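Local coordinates for protein phosphoribosylaminoimidazole-succinocarboxamide synthase (Pyrococcus horikoshii, PDB 4O7R) that catalyses the ATP-dependent joining of L-aspartate to carboxyaminoimidazole ribonucleotide, giving SAICAR in de novo purine biosynthesis, at residues A[91-96]-A[171-176]; A[95-100]-A[198-203]; A[175-180]-A[188-193]. One frame throughout, in Å; residues are numbered along the deposited sequence.

Overall arrangement
After the N-terminal strands and helix 45-62 the chain comes to strand 84-93, whose end (91-96) pairs with 171-176 in contact 1, closing a loop that contains strand 111-121 and helix 143-166. The following loop, 95-100, shares Val95 and Val96 with contact 1 and meets 198-203 in contact 2, so the two closures cross. Contact 3, a short hairpin-like closure of 175-180 with 188-193, lies within the span of contact 2 and overlaps contact 1 at Lys175 and Leu176. Contacts 1 and 2 meet through the Asp173 to Arg198 salt bridge; all three border the bound UMP and bear on the sheet in which strand 169-180 lies beside strands 84-93, 186-188 and 197-201.

Contact 1: A[91-96]-A[171-176]; sequences VVRNVV and LVDFKL. With U5P (uridine-5'-monophosphate), chain B.
Val92 and Phe174 form the hydrogen-bonded pair between neighbouring antiparallel strands of the enzyme's larger beta sheet, strand 91-93 running at 169° to strand 171-176 with the axes 4.8 Å apart. The dry, tight part lies on the face carrying these two side chains: CB of Val92 stands over the face of the Phe174 ring, 4.1 Å from its centroid, a CH-pi contact under helix 143-166. Phe174 reaches it because its CG sits between the backbone N and the carbonyl carbon (chi1 65°), which turns the ring back under the valine.

The opposite face, with Val91, Arg93, Asp173 and Lys175, is largely polar and looser, lined by a water and the bound UMP. OD2 of Asp173 lies well out of the guanidinium plane, so the 3.5 Å from NH2 of Arg93 is a salt bridge of charges, with no N-H aimed at it. The two terminal nitrogens turn N-H bonds to the phosphate: NH2 of Arg93 donates to O1P at 2.6 Å and NH1 to O3P, while Glu118 also pairs with NH1. A leucine in place of Arg93 would probably cost the phosphate two of its charged donors and leave OD2 of Asp173 with Arg198 but without this second positive neighbour. Water 1, in the guanidinium plane, accepts from NE of Arg93 and donates to OD2 of Asp173 and O of Val95. OD1 of Asp173 accepts from O3' of the nucleotide at 2.5 Å.

Where the chain turns at Asn94, O of Val172 accepts from N of both Asn94 and Val95, and ND2 of Asn94 donates to O of Leu171 at 2.9 Å from above the carbonyl plane.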
loop_
_atom_site.group_PDB
_atom_site.type_symbol
_atom_site.label_atom_id
_atom_site.label_comp_id
_atom_site.label_asym_id
_atom_site.label_seq_id
_atom_site.Cartn_x
_atom_site.Cartn_y
_atom_site.Cartn_z
ATOM N N VAL A 91 8.027 -3.668 -6.946
ATOM C CA VAL A 91 7.765 -5.095 -7.127
ATOM C C VAL A 91 6.723 -5.348 -8.221
ATOM O O VAL A 91 5.650 -4.743 -8.243
ATOM C CB VAL A 91 7.365 -5.775 -5.793
ATOM C CG1 VAL A 91 7.016 -7.236 -6.032
ATOM C CG2 VAL A 91 8.501 -5.667 -4.785
ATOM N N VAL A 92 7.052 -6.231 -9.151
ATOM C CA VAL A 92 6.114 -6.563 -10.214
ATOM C C VAL A 92 5.691 -8.016 -9.982
ATOM O O VAL A 92 6.547 -8.880 -9.743
ATOM C CB VAL A 92 6.712 -6.305 -11.616
ATOM C CG1 VAL A 92 5.673 -6.516 -12.731
ATOM C CG2 VAL A 92 7.251 -4.896 -11.691
ATOM N N ARG A 93 4.376 -8.265 -9.995
ATOM C CA ARG A 93 3.835 -9.611 -9.692
ATOM C C ARG A 93 2.914 -10.136 -10.800
ATOM O O ARG A 93 1.943 -9.470 -11.157
ATOM C CB ARG A 93 3.129 -9.608 -8.316
ATOM C CG ARG A 93 3.811 -8.671 -7.310
ATOM C CD ARG A 93 3.217 -8.755 -5.907
ATOM N NE ARG A 93 3.665 -9.965 -5.233
ATOM C CZ ARG A 93 4.306 -10.012 -4.073
ATOM N NH1 ARG A 93 4.577 -8.903 -3.375
ATOM N NH2 ARG A 93 4.684 -11.194 -3.611
ATOM N N ASN A 94 3.249 -11.298 -11.367
ATOM C CA ASN A 94 2.413 -11.992 -12.381
ATOM C C ASN A 94 1.610 -13.156 -11.756
ATOM O O ASN A 94 0.431 -13.379 -12.102
ATOM C CB ASN A 94 3.286 -12.543 -13.518
ATOM C CG ASN A 94 4.151 -11.466 -14.164
ATOM O OD1 ASN A 94 3.625 -10.490 -14.688
ATOM N ND2 ASN A 94 5.477 -11.618 -14.099
ATOM N N VAL A 95 2.261 -13.883 -10.847
ATOM C CA VAL A 95 1.679 -15.034 -10.157
ATOM C C VAL A 95 1.672 -14.765 -8.639
ATOM O O VAL A 95 2.624 -14.185 -8.105
ATOM C CB VAL A 95 2.462 -16.332 -10.477
ATOM C CG1 VAL A 95 1.913 -17.515 -9.679
ATOM C CG2 VAL A 95 2.400 -16.649 -11.966
ATOM N N VAL A 96 0.597 -15.150 -7.948
ATOM C CA VAL A 96 0.498 -14.909 -6.498
ATOM C C VAL A 96 1.527 -15.770 -5.755
ATOM O O VAL A 96 1.624 -16.985 -5.986
ATOM C CB VAL A 96 -0.937 -15.145 -5.953
ATOM C CG1 VAL A 96 -0.976 -15.074 -4.430
ATOM C CG2 VAL A 96 -1.894 -14.119 -6.527
ATOM N N LEU A 171 8.231 -16.483 -14.724
ATOM C CA LEU A 171 8.531 -15.318 -13.888
ATOM C C LEU A 171 7.338 -14.948 -12.987
ATOM O O LEU A 171 6.364 -14.299 -13.401
ATOM C CB LEU A 171 8.978 -14.113 -14.730
ATOM C CG LEU A 171 9.382 -12.832 -13.988
ATOM C CD1 LEU A 171 10.656 -12.997 -13.176
ATOM C CD2 LEU A 171 9.568 -11.724 -14.998
ATOM N N VAL A 172 7.437 -15.366 -11.739
ATOM C CA VAL A 172 6.356 -15.205 -10.770
ATOM C C VAL A 172 6.216 -13.737 -10.312
ATOM O O VAL A 172 5.150 -13.120 -10.469
ATOM C CB VAL A 172 6.615 -16.204 -9.627
ATOM C CG1 VAL A 172 5.766 -15.940 -8.386
ATOM C CG2 VAL A 172 6.487 -17.635 -10.163
ATOM N N ASP A 173 7.305 -13.186 -9.783
ATOM C CA ASP A 173 7.397 -11.780 -9.392
ATOM C C ASP A 173 8.875 -11.402 -9.370
ATOM O O ASP A 173 9.739 -12.254 -9.597
ATOM C CB ASP A 173 6.736 -11.543 -8.001
ATOM C CG ASP A 173 7.304 -12.445 -6.926
ATOM O OD1 ASP A 173 8.517 -12.695 -6.968
ATOM O OD2 ASP A 173 6.560 -12.927 -6.037
ATOM N N PHE A 174 9.175 -10.142 -9.075
ATOM C CA PHE A 174 10.567 -9.704 -8.953
ATOM C C PHE A 174 10.610 -8.276 -8.447
ATOM O O PHE A 174 9.641 -7.535 -8.616
ATOM C CB PHE A 174 11.305 -9.828 -10.301
ATOM C CG PHE A 174 10.778 -8.915 -11.384
ATOM C CD1 PHE A 174 11.333 -7.656 -11.579
ATOM C CD2 PHE A 174 9.757 -9.329 -12.220
ATOM C CE1 PHE A 174 10.851 -6.814 -12.572
ATOM C CE2 PHE A 174 9.281 -8.493 -13.234
ATOM C CZ PHE A 174 9.831 -7.231 -13.410
ATOM N N LYS A 175 11.730 -7.898 -7.837
ATOM C CA LYS A 175 11.923 -6.551 -7.283
ATOM C C LYS A 175 12.944 -5.768 -8.146
ATOM O O LYS A 175 13.979 -6.329 -8.555
ATOM C CB LYS A 175 12.377 -6.643 -5.829
ATOM C CG LYS A 175 12.588 -5.315 -5.089
ATOM C CD LYS A 175 14.007 -4.749 -5.210
ATOM C CE LYS A 175 15.047 -5.667 -4.549
ATOM N NZ LYS A 175 16.479 -5.250 -4.728
ATOM N N LEU A 176 12.623 -4.499 -8.428
ATOM C CA LEU A 176 13.522 -3.559 -9.102
ATOM C C LEU A 176 13.824 -2.316 -8.260
ATOM O O LEU A 176 13.022 -1.900 -7.435
ATOM C CB LEU A 176 12.922 -3.059 -10.429
ATOM C CG LEU A 176 12.602 -4.043 -11.548
ATOM C CD1 LEU A 176 11.965 -3.298 -12.722
ATOM C CD2 LEU A 176 13.844 -4.828 -11.961
HETATM N N1 U5P B . 12.114 -8.998 -2.979
HETATM C C2 U5P B . 13.472 -8.543 -2.979
HETATM N N3 U5P B . 13.961 -7.850 -1.930
HETATM C C4 U5P B . 13.165 -7.591 -0.865
HETATM C C5 U5P B . 11.830 -8.018 -0.839
HETATM C C6 U5P B . 11.317 -8.730 -1.920
HETATM O O2 U5P B . 14.217 -8.782 -3.946
HETATM O O4 U5P B . 13.614 -6.947 0.109
HETATM C "C1'" U5P B . 11.587 -9.752 -4.128
HETATM C "C2'" U5P B . 11.277 -11.194 -3.761
HETATM O "O2'" U5P B . 12.406 -12.051 -3.947
HETATM C "C3'" U5P B . 10.144 -11.511 -4.718
HETATM C "C4'" U5P B . 9.379 -10.195 -4.886
HETATM O "O3'" U5P B . 10.693 -11.842 -5.987
HETATM O "O4'" U5P B . 10.350 -9.179 -4.599
HETATM C "C5'" U5P B . 8.145 -10.065 -3.978
HETATM O "O5'" U5P B . 8.529 -10.219 -2.610
HETATM P P U5P B . 7.494 -10.422 -1.395
HETATM O O1P U5P B . 6.522 -11.470 -1.820
HETATM O O2P U5P B . 8.392 -10.846 -0.245
HETATM O O3P U5P B . 6.887 -9.046 -1.208
HETATM O O HOH W 1 3.858 -12.488 -6.288
#

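Contact 2: A[95-100]-A[198-203]; sequences VVAGSL and RFWDAK. With U5P (uridine-5'-monophosphate), chain B.
Val95 opens the contact by setting CG1 3.9 Å from CZ3 of Trp200, the two side chains crossing at a slant and the methyl meeting the six-membered ring obliquely. Val96 points its side chain away, where it packs on Leu112 and Tyr110, and adds its carbonyl oxygen, which lies 4.2 Å from CH2 of Trp200. At Ala97 the methyl touches two side chains of the strand: CB lies 3.7 Å from CD of Arg198 and, more loosely, near CZ2 of Trp200.

Gly98 comes next, with its backbone against the Arg198 guanidinium. Its N stands over the centre of one face and its CA is 3.6 Å from NH2 of Arg198, while C2' of the bound UMP lies over the opposite face. There is no space for a beta carbon at Gly98, which would come too near both NH2 of Arg198 and O1P of the nucleotide, and the positive phi of 45° also suits a glycine. Beyond it, Ser99 binds the phosphate of the UMP twice, N donating to O1P at 2.9 Å and OG to O3P at 2.8 Å. Arg198, extended from CG to NE, brings NH1 to the same O1P at 3.0 Å, so this loop and strand 197-201 supply part of the phosphate-binding site, with Arg93 adding to it.

Asp173 of strand 169-180 and Asp211 of helix 211-214 hold the Arg198 guanidinium by salt bridges. Val172, from the same neighbouring strand, packs against Ala97, Arg198 and Trp200, and Leu100 reaches His135 of the second subunit.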
loop_
_atom_site.group_PDB
_atom_site.type_symbol
_atom_site.label_atom_id
_atom_site.label_comp_id
_atom_site.label_asym_id
_atom_site.label_seq_id
_atom_site.Cartn_x
_atom_site.Cartn_y
_atom_site.Cartn_z
ATOM N N VAL A 95 2.261 -13.883 -10.847
ATOM C CA VAL A 95 1.679 -15.034 -10.157
ATOM C C VAL A 95 1.672 -14.765 -8.639
ATOM O O VAL A 95 2.624 -14.185 -8.105
ATOM C CB VAL A 95 2.462 -16.332 -10.477
ATOM C CG1 VAL A 95 1.913 -17.515 -9.679
ATOM C CG2 VAL A 95 2.400 -16.649 -11.966
ATOM N N VAL A 96 0.597 -15.150 -7.948
ATOM C CA VAL A 96 0.498 -14.909 -6.498
ATOM C C VAL A 96 1.527 -15.770 -5.755
ATOM O O VAL A 96 1.624 -16.985 -5.986
ATOM C CB VAL A 96 -0.937 -15.145 -5.953
ATOM C CG1 VAL A 96 -0.976 -15.074 -4.430
ATOM C CG2 VAL A 96 -1.894 -14.119 -6.527
ATOM N N ALA A 97 2.315 -15.113 -4.908
ATOM C CA ALA A 97 3.350 -15.771 -4.091
ATOM C C ALA A 97 3.753 -14.850 -2.959
ATOM O O ALA A 97 3.380 -13.677 -2.959
ATOM C CB ALA A 97 4.565 -16.144 -4.924
ATOM N N GLY A 98 4.517 -15.379 -2.000
ATOM C CA GLY A 98 5.021 -14.591 -0.853
ATOM C C GLY A 98 4.009 -13.667 -0.183
ATOM O O GLY A 98 2.895 -14.073 0.160
ATOM N N SER A 99 4.389 -12.408 -0.022
ATOM C CA SER A 99 3.606 -11.435 0.767
ATOM C C SER A 99 2.213 -11.082 0.162
ATOM O O SER A 99 1.306 -10.638 0.886
ATOM C CB SER A 99 4.449 -10.156 0.983
ATOM O OG SER A 99 4.291 -9.287 -0.136
ATOM N N LEU A 100 2.046 -11.290 -1.150
ATOM C CA LEU A 100 0.761 -11.027 -1.821
ATOM C C LEU A 100 -0.376 -11.941 -1.325
ATOM O O LEU A 100 -1.554 -11.555 -1.355
ATOM C CB LEU A 100 0.891 -11.063 -3.353
ATOM C CG LEU A 100 -0.378 -10.777 -4.188
ATOM C CD1 LEU A 100 -0.953 -9.373 -3.979
ATOM C CD2 LEU A 100 -0.112 -10.987 -5.669
ATOM N N ARG A 198 11.295 -14.286 -8.205
ATOM C CA ARG A 198 10.837 -15.663 -8.122
ATOM C C ARG A 198 10.809 -16.276 -9.515
ATOM O O ARG A 198 10.306 -15.658 -10.476
ATOM C CB ARG A 198 9.461 -15.777 -7.441
ATOM C CG ARG A 198 9.479 -15.431 -5.962
ATOM C CD ARG A 198 8.203 -15.866 -5.256
ATOM N NE ARG A 198 8.414 -15.792 -3.814
ATOM C CZ ARG A 198 8.184 -14.716 -3.066
ATOM N NH1 ARG A 198 7.647 -13.619 -3.602
ATOM N NH2 ARG A 198 8.453 -14.753 -1.765
ATOM N N PHE A 199 11.375 -17.479 -9.614
ATOM C CA PHE A 199 11.422 -18.264 -10.837
ATOM C C PHE A 199 10.857 -19.651 -10.574
ATOM O O PHE A 199 11.364 -20.366 -9.708
ATOM C CB PHE A 199 12.873 -18.441 -11.283
ATOM C CG PHE A 199 13.556 -17.173 -11.701
ATOM C CD1 PHE A 199 12.895 -16.224 -12.490
ATOM C CD2 PHE A 199 14.886 -16.948 -11.349
ATOM C CE1 PHE A 199 13.551 -15.069 -12.898
ATOM C CE2 PHE A 199 15.540 -15.797 -11.754
ATOM C CZ PHE A 199 14.876 -14.850 -12.526
ATOM N N TRP A 200 9.810 -20.044 -11.294
ATOM C CA TRP A 200 9.326 -21.427 -11.194
ATOM C C TRP A 200 9.598 -22.204 -12.450
ATOM O O TRP A 200 9.553 -21.651 -13.543
ATOM C CB TRP A 200 7.842 -21.497 -10.872
ATOM C CG TRP A 200 7.459 -20.967 -9.524
ATOM C CD1 TRP A 200 8.306 -20.540 -8.489
ATOM C CD2 TRP A 200 6.099 -20.823 -8.991
ATOM N NE1 TRP A 200 7.577 -20.124 -7.414
ATOM C CE2 TRP A 200 6.245 -20.279 -7.643
ATOM C CE3 TRP A 200 4.828 -21.076 -9.482
ATOM C CZ2 TRP A 200 5.146 -20.006 -6.839
ATOM C CZ3 TRP A 200 3.727 -20.785 -8.668
ATOM C CH2 TRP A 200 3.886 -20.262 -7.375
ATOM N N ASP A 201 9.905 -23.491 -12.301
ATOM C CA ASP A 201 9.979 -24.364 -13.468
ATOM C C ASP A 201 8.607 -24.432 -14.097
ATOM O O ASP A 201 7.628 -24.675 -13.393
ATOM C CB ASP A 201 10.435 -25.781 -13.112
ATOM C CG ASP A 201 10.436 -26.689 -14.321
ATOM O OD1 ASP A 201 11.209 -26.383 -15.239
ATOM O OD2 ASP A 201 9.639 -27.660 -14.382
ATOM N N ALA A 202 8.539 -24.226 -15.411
ATOM C CA ALA A 202 7.249 -24.298 -16.140
ATOM C C ALA A 202 6.443 -25.603 -15.946
ATOM O O ALA A 202 5.203 -25.557 -15.815
ATOM C CB ALA A 202 7.439 -23.994 -17.626
ATOM N N LYS A 203 7.130 -26.747 -15.915
ATOM C CA LYS A 203 6.447 -28.035 -15.759
ATOM C C LYS A 203 6.158 -28.371 -14.301
ATOM O O LYS A 203 5.005 -28.654 -13.938
ATOM C CB LYS A 203 7.237 -29.170 -16.423
ATOM C CG LYS A 203 6.468 -30.487 -16.530
HETATM N N1 U5P B . 12.114 -8.998 -2.979
HETATM C C2 U5P B . 13.472 -8.543 -2.979
HETATM N N3 U5P B . 13.961 -7.850 -1.930
HETATM C C4 U5P B . 13.165 -7.591 -0.865
HETATM C C5 U5P B . 11.830 -8.018 -0.839
HETATM C C6 U5P B . 11.317 -8.730 -1.920
HETATM O O2 U5P B . 14.217 -8.782 -3.946
HETATM O O4 U5P B . 13.614 -6.947 0.109
HETATM C "C1'" U5P B . 11.587 -9.752 -4.128
HETATM C "C2'" U5P B . 11.277 -11.194 -3.761
HETATM O "O2'" U5P B . 12.406 -12.051 -3.947
HETATM C "C3'" U5P B . 10.144 -11.511 -4.718
HETATM C "C4'" U5P B . 9.379 -10.195 -4.886
HETATM O "O3'" U5P B . 10.693 -11.842 -5.987
HETATM O "O4'" U5P B . 10.350 -9.179 -4.599
HETATM C "C5'" U5P B . 8.145 -10.065 -3.978
HETATM O "O5'" U5P B . 8.529 -10.219 -2.610
HETATM P P U5P B . 7.494 -10.422 -1.395
HETATM O O1P U5P B . 6.522 -11.470 -1.820
HETATM O O2P U5P B . 8.392 -10.846 -0.245
HETATM O O3P U5P B . 6.887 -9.046 -1.208
#

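Contact 3: A[175-180]-A[188-193]; sequences KLEFGK and LADEIS. With U5P (uridine-5'-monophosphate), chain B.
Bends at chi2 (-90°) and chi3 (-64°) swing the Lys175 chain across toward Asp190, whose CG stands anti to its own backbone N. NZ of Lys175 thereby reaches OD1 of Asp190 at 2.9 Å and OE2 of Glu177 at 3.0 Å, the latter from above the carboxylate plane. The two carboxylates stack almost parallel, 2° apart, and the ammonium group, bonded to one oxygen of each, probably offsets the repulsion. Water 2 joins NZ of Lys175 to OD1 of Asp190 and OE2 of Glu191, and water 5 bridges OE1 of Glu177 and OD2 of Asp190. The lysine chain also lines the nucleotide pocket, CE lying 3.3 Å from O2 of the bound UMP.

The apolar half is organised by Leu188. Its CD1 sits over one face of the Phe178 ring, 4.1 Å from the centroid, and touches CD2 of Leu176 at 3.7 Å. N of Ala189 donates to O of Glu177 at 2.7 Å, tying the start of the loop after strand 186-188 to strand 169-180, next to the antiparallel non-hydrogen-bonded pair Phe178 and Leu188.

Lys13 is a further partner of Asp190 and Lys122 of Glu177, while helix 143-166 covers Leu176 and Phe178, and helix 45-62 packs on Leu188 and Ile192.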
loop_
_atom_site.group_PDB
_atom_site.type_symbol
_atom_site.label_atom_id
_atom_site.label_comp_id
_atom_site.label_asym_id
_atom_site.label_seq_id
_atom_site.Cartn_x
_atom_site.Cartn_y
_atom_site.Cartn_z
ATOM N N LYS A 175 11.730 -7.898 -7.837
ATOM C CA LYS A 175 11.923 -6.551 -7.283
ATOM C C LYS A 175 12.944 -5.768 -8.146
ATOM O O LYS A 175 13.979 -6.329 -8.555
ATOM C CB LYS A 175 12.377 -6.643 -5.829
ATOM C CG LYS A 175 12.588 -5.315 -5.089
ATOM C CD LYS A 175 14.007 -4.749 -5.210
ATOM C CE LYS A 175 15.047 -5.667 -4.549
ATOM N NZ LYS A 175 16.479 -5.250 -4.728
ATOM N N LEU A 176 12.623 -4.499 -8.428
ATOM C CA LEU A 176 13.522 -3.559 -9.102
ATOM C C LEU A 176 13.824 -2.316 -8.260
ATOM O O LEU A 176 13.022 -1.900 -7.435
ATOM C CB LEU A 176 12.922 -3.059 -10.429
ATOM C CG LEU A 176 12.602 -4.043 -11.548
ATOM C CD1 LEU A 176 11.965 -3.298 -12.722
ATOM C CD2 LEU A 176 13.844 -4.828 -11.961
ATOM N N GLU A 177 14.981 -1.713 -8.501
ATOM C CA GLU A 177 15.331 -0.436 -7.894
ATOM C C GLU A 177 15.814 0.467 -9.013
ATOM O O GLU A 177 16.262 -0.022 -10.072
ATOM C CB GLU A 177 16.435 -0.612 -6.846
ATOM C CG GLU A 177 16.018 -1.545 -5.723
ATOM C CD GLU A 177 16.952 -1.551 -4.523
ATOM O OE1 GLU A 177 17.776 -0.626 -4.354
ATOM O OE2 GLU A 177 16.836 -2.496 -3.724
ATOM N N PHE A 178 15.736 1.774 -8.772
ATOM C CA PHE A 178 15.958 2.777 -9.795
ATOM C C PHE A 178 16.695 3.960 -9.204
ATOM O O PHE A 178 16.609 4.197 -8.003
ATOM C CB PHE A 178 14.610 3.308 -10.300
ATOM C CG PHE A 178 13.813 2.325 -11.085
ATOM C CD1 PHE A 178 13.938 2.262 -12.480
ATOM C CD2 PHE A 178 12.901 1.474 -10.448
ATOM C CE1 PHE A 178 13.193 1.349 -13.225
ATOM C CE2 PHE A 178 12.146 0.575 -11.191
ATOM C CZ PHE A 178 12.295 0.508 -12.577
ATOM N N GLY A 179 17.374 4.727 -10.065
ATOM C CA GLY A 179 17.945 6.028 -9.709
ATOM C C GLY A 179 17.886 7.007 -10.875
ATOM O O GLY A 179 17.605 6.608 -12.001
ATOM N N LYS A 180 18.145 8.290 -10.605
ATOM C CA LYS A 180 18.257 9.313 -11.657
ATOM C C LYS A 180 19.715 9.490 -12.024
ATOM O O LYS A 180 20.548 9.609 -11.146
ATOM C CB LYS A 180 17.770 10.688 -11.183
ATOM C CG LYS A 180 16.359 10.782 -10.649
ATOM C CD LYS A 180 15.828 12.204 -10.841
ATOM C CE LYS A 180 15.989 13.068 -9.594
ATOM N NZ LYS A 180 14.824 12.914 -8.667
ATOM N N LEU A 188 17.325 2.121 -14.416
ATOM C CA LEU A 188 17.235 0.858 -13.673
ATOM C C LEU A 188 18.555 0.503 -12.971
ATOM O O LEU A 188 19.620 0.535 -13.589
ATOM C CB LEU A 188 16.810 -0.263 -14.619
ATOM C CG LEU A 188 16.585 -1.671 -14.032
ATOM C CD1 LEU A 188 15.477 -1.634 -13.004
ATOM C CD2 LEU A 188 16.221 -2.639 -15.135
ATOM N N ALA A 189 18.475 0.145 -11.691
ATOM C CA ALA A 189 19.665 0.014 -10.828
ATOM C C ALA A 189 19.744 -1.354 -10.113
ATOM O O ALA A 189 19.196 -2.338 -10.600
ATOM C CB ALA A 189 19.717 1.156 -9.810
ATOM N N ASP A 190 20.416 -1.390 -8.955
ATOM C CA ASP A 190 20.630 -2.627 -8.170
ATOM C C ASP A 190 20.984 -3.853 -9.050
ATOM O O ASP A 190 21.874 -3.781 -9.912
ATOM C CB ASP A 190 19.413 -2.907 -7.263
ATOM C CG ASP A 190 19.750 -3.817 -6.064
ATOM O OD1 ASP A 190 19.099 -4.861 -5.923
ATOM O OD2 ASP A 190 20.640 -3.484 -5.248
ATOM N N GLU A 191 20.263 -4.960 -8.844
ATOM C CA GLU A 191 20.576 -6.242 -9.458
ATOM C C GLU A 191 19.303 -6.889 -10.001
ATOM O O GLU A 191 18.189 -6.473 -9.641
ATOM C CB GLU A 191 21.221 -7.178 -8.406
ATOM C CG GLU A 191 20.225 -7.783 -7.412
ATOM C CD GLU A 191 20.867 -8.738 -6.406
ATOM O OE1 GLU A 191 21.138 -9.905 -6.766
ATOM O OE2 GLU A 191 21.064 -8.331 -5.228
ATOM N N ILE A 192 19.463 -7.899 -10.860
ATOM C CA ILE A 192 18.348 -8.774 -11.243
ATOM C C ILE A 192 18.901 -10.198 -11.222
ATOM O O ILE A 192 19.693 -10.567 -12.071
ATOM C CB ILE A 192 17.752 -8.439 -12.643
ATOM C CG1 ILE A 192 17.335 -6.966 -12.717
ATOM C CG2 ILE A 192 16.539 -9.325 -12.938
ATOM C CD1 ILE A 192 16.993 -6.487 -14.107
ATOM N N SER A 193 18.481 -10.999 -10.248
ATOM C CA SER A 193 19.124 -12.265 -9.987
ATOM C C SER A 193 18.104 -13.176 -9.334
ATOM O O SER A 193 16.992 -12.723 -9.037
ATOM C CB SER A 193 20.340 -12.045 -9.073
ATOM O OG SER A 193 19.948 -11.809 -7.726
HETATM N N1 U5P B . 12.114 -8.998 -2.979
HETATM C C2 U5P B . 13.472 -8.543 -2.979
HETATM N N3 U5P B . 13.961 -7.850 -1.930
HETATM C C4 U5P B . 13.165 -7.591 -0.865
HETATM C C5 U5P B . 11.830 -8.018 -0.839
HETATM C C6 U5P B . 11.317 -8.730 -1.920
HETATM O O2 U5P B . 14.217 -8.782 -3.946
HETATM O O4 U5P B . 13.614 -6.947 0.109
HETATM C "C1'" U5P B . 11.587 -9.752 -4.128
HETATM C "C2'" U5P B . 11.277 -11.194 -3.761
HETATM O "O2'" U5P B . 12.406 -12.051 -3.947
HETATM C "C3'" U5P B . 10.144 -11.511 -4.718
HETATM C "C4'" U5P B . 9.379 -10.195 -4.886
HETATM O "O3'" U5P B . 10.693 -11.842 -5.987
HETATM O "O4'" U5P B . 10.350 -9.179 -4.599
HETATM C "C5'" U5P B . 8.145 -10.065 -3.978
HETATM O "O5'" U5P B . 8.529 -10.219 -2.610
HETATM P P U5P B . 7.494 -10.422 -1.395
HETATM O O1P U5P B . 6.522 -11.470 -1.820
HETATM O O2P U5P B . 8.392 -10.846 -0.245
HETATM O O3P U5P B . 6.887 -9.046 -1.208
HETATM O O HOH W 2 18.769 -6.494 -3.946
HETATM O O HOH W 3 16.300 -5.531 -7.442
HETATM O O HOH W 4 16.775 -3.589 -10.062
HETATM O O HOH W 5 20.699 -0.522 -4.692
#